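Local coordinates for protein methyltransferase (Thermus thermophilus, PDB 1WS6) that probably transfers a methyl group from S-adenosylmethionine, as an RsmD-like rRNA methyltransferase of Rossmann type, at residues Asp47-Ser52 with Met116-Ala121. Numbering follows the deposited sequence.
Sequences DPFAGS and MAPPYA. Unlike the reference sequence in segment 47-52: Pro48 (reference Leu).
Met116, a selenomethionine, reaches Pro48 and Phe49 with its terminal methyl. The bend at chi3 (-94°) brings CE against both residues. CE meets Pro48 CG at 3.3 Å. It also comes to Phe49 CD1 at 3.4 Å, close to the plane of the ring. SE lies 5.3 Å from the ring centroid, also at the edge, so this is a Met-aromatic contact. Ala117 takes part through its backbone, and no direct hydrogen bond joins the segments. One water accepts from Ala117 N and bridges it to Pro48 O. A second water lies between Phe49 O and Ala117 O, 2.7 and 2.8 Å away. Pro118 covers one face of the Phe49 ring. Its CB stands 3.7 Å from the ring centroid and 17° off the normal, a CH-pi contact displaced toward the CD1 side. Pro119 adds a looser touch, CD to Phe49 CD2 at 4.1 Å. Phe49 CG lies anti to its own carbonyl carbon (chi1 -76°), which carries the ring across to the prolines. With an alanine at Phe49, the CB of Pro118 and the methyl of Met116 would probably lose their shared aromatic surface, leaving a gap beside Pro119 CD. The contact joins the C-terminal ends of two adjacent parallel strands, 44-48 and 111-116. The glycine-containing loop after strand 44-48 matches the cofactor loop of Rossmann-type methyltransferases. Ala117-Tyr120 takes the place of the (D/N)PPY motif, with alanine at its first position, so the pair probably lines the active site. Val97 of helix 97-106 touches Pro48, Phe49 and Met116. Leu127 of helix 126-134 packs on Phe49 and Pro118, while Phe128 and Leu131 of that helix cover Met116. Met116 also pairs by backbone with Val144 and Gln146 of strand 141-148.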
loop_
_atom_site.group_PDB
_atom_site.type_symbol
_atom_site.label_atom_id
_atom_site.label_comp_id
_atom_site.label_asym_id
_atom_site.label_seq_id
_atom_site.Cartn_x
_atom_site.Cartn_y
_atom_site.Cartn_z
ATOM N N ASP A 47 1.941 2.958 -2.812
ATOM C CA ASP A 47 1.402 2.824 -1.463
ATOM C C ASP A 47 1.272 4.158 -0.751
ATOM O O ASP A 47 2.162 4.572 -0.011
ATOM C CB ASP A 47 2.264 1.870 -0.630
ATOM C CG ASP A 47 1.810 1.776 0.832
ATOM O OD1 ASP A 47 0.639 2.091 1.133
ATOM O OD2 ASP A 47 2.629 1.369 1.688
ATOM N N PRO A 48 0.161 4.861 -0.990
ATOM C CA PRO A 48 -0.121 6.164 -0.373
ATOM C C PRO A 48 -0.590 5.841 1.044
ATOM O O PRO A 48 -1.252 4.824 1.259
ATOM C CB PRO A 48 -1.240 6.721 -1.245
ATOM C CG PRO A 48 -2.008 5.470 -1.612
ATOM C CD PRO A 48 -0.928 4.442 -1.890
ATOM N N PHE A 49 -0.240 6.691 2.001
ATOM C CA PHE A 49 -0.597 6.457 3.400
ATOM C C PHE A 49 0.248 5.333 3.951
ATOM O O PHE A 49 -0.171 4.610 4.847
ATOM C CB PHE A 49 -2.070 6.090 3.564
ATOM C CG PHE A 49 -2.989 7.249 3.434
ATOM C CD1 PHE A 49 -3.894 7.317 2.393
ATOM C CD2 PHE A 49 -2.939 8.287 4.350
ATOM C CE1 PHE A 49 -4.738 8.401 2.263
ATOM C CE2 PHE A 49 -3.779 9.372 4.230
ATOM C CZ PHE A 49 -4.679 9.430 3.185
ATOM N N ALA A 50 1.439 5.174 3.393
ATOM C CA ALA A 50 2.337 4.145 3.879
ATOM C C ALA A 50 2.625 4.601 5.300
ATOM O O ALA A 50 2.467 5.778 5.614
ATOM C CB ALA A 50 3.609 4.136 3.055
ATOM N N GLY A 51 3.008 3.696 6.181
ATOM C CA GLY A 51 3.309 4.145 7.531
ATOM C C GLY A 51 4.791 3.916 7.693
ATOM O O GLY A 51 5.609 4.627 7.105
ATOM N N SER A 52 5.135 2.909 8.485
ATOM C CA SER A 52 6.526 2.546 8.669
ATOM C C SER A 52 6.877 1.852 7.356
ATOM O O SER A 52 8.045 1.606 7.069
ATOM C CB SER A 52 6.669 1.563 9.824
ATOM O OG SER A 52 6.072 2.076 10.999
HETATM N N MSE A 116 -4.116 1.063 -0.786
HETATM C CA MSE A 116 -4.363 2.135 0.156
HETATM C C MSE A 116 -5.026 1.662 1.448
HETATM O O MSE A 116 -6.125 1.114 1.436
HETATM C CB MSE A 116 -5.218 3.207 -0.513
HETATM C CG MSE A 116 -5.628 4.333 0.398
HETATM SE SE MSE A 116 -6.446 5.783 -0.584
HETATM C CE MSE A 116 -4.862 6.821 -0.824
ATOM N N ALA A 117 -4.340 1.874 2.564
ATOM C CA ALA A 117 -4.858 1.503 3.871
ATOM C C ALA A 117 -4.724 2.711 4.799
ATOM O O ALA A 117 -3.891 2.736 5.709
ATOM C CB ALA A 117 -4.083 0.310 4.427
ATOM N N PRO A 118 -5.546 3.738 4.570
ATOM C CA PRO A 118 -5.503 4.945 5.394
ATOM C C PRO A 118 -6.096 4.720 6.778
ATOM O O PRO A 118 -6.826 3.758 6.998
ATOM C CB PRO A 118 -6.304 5.947 4.570
ATOM C CG PRO A 118 -7.322 5.097 3.900
ATOM C CD PRO A 118 -6.569 3.845 3.513
ATOM N N PRO A 119 -5.761 5.593 7.741
ATOM C CA PRO A 119 -6.307 5.432 9.089
ATOM C C PRO A 119 -7.826 5.552 9.065
ATOM O O PRO A 119 -8.373 6.537 8.584
ATOM C CB PRO A 119 -5.620 6.547 9.877
ATOM C CG PRO A 119 -5.318 7.570 8.846
ATOM C CD PRO A 119 -4.842 6.743 7.681
ATOM N N TYR A 120 -8.486 4.522 9.584
ATOM C CA TYR A 120 -9.943 4.412 9.629
ATOM C C TYR A 120 -10.734 5.612 10.147
ATOM O O TYR A 120 -11.955 5.674 9.972
ATOM C CB TYR A 120 -10.319 3.166 10.433
ATOM C CG TYR A 120 -9.797 1.900 9.803
ATOM C CD1 TYR A 120 -9.887 0.677 10.454
ATOM C CD2 TYR A 120 -9.221 1.930 8.537
ATOM C CE1 TYR A 120 -9.412 -0.486 9.852
ATOM C CE2 TYR A 120 -8.748 0.782 7.934
ATOM C CZ TYR A 120 -8.844 -0.423 8.591
ATOM O OH TYR A 120 -8.367 -1.558 7.972
ATOM N N ALA A 121 -10.050 6.559 10.778
ATOM C CA ALA A 121 -10.722 7.736 11.310
ATOM C C ALA A 121 -11.090 8.709 10.190
ATOM O O ALA A 121 -12.018 9.511 10.332
ATOM C CB ALA A 121 -9.828 8.431 12.344
HETATM O O HOH W 1 -1.905 2.485 2.577
HETATM O O HOH W 2 -1.167 2.362 5.942
#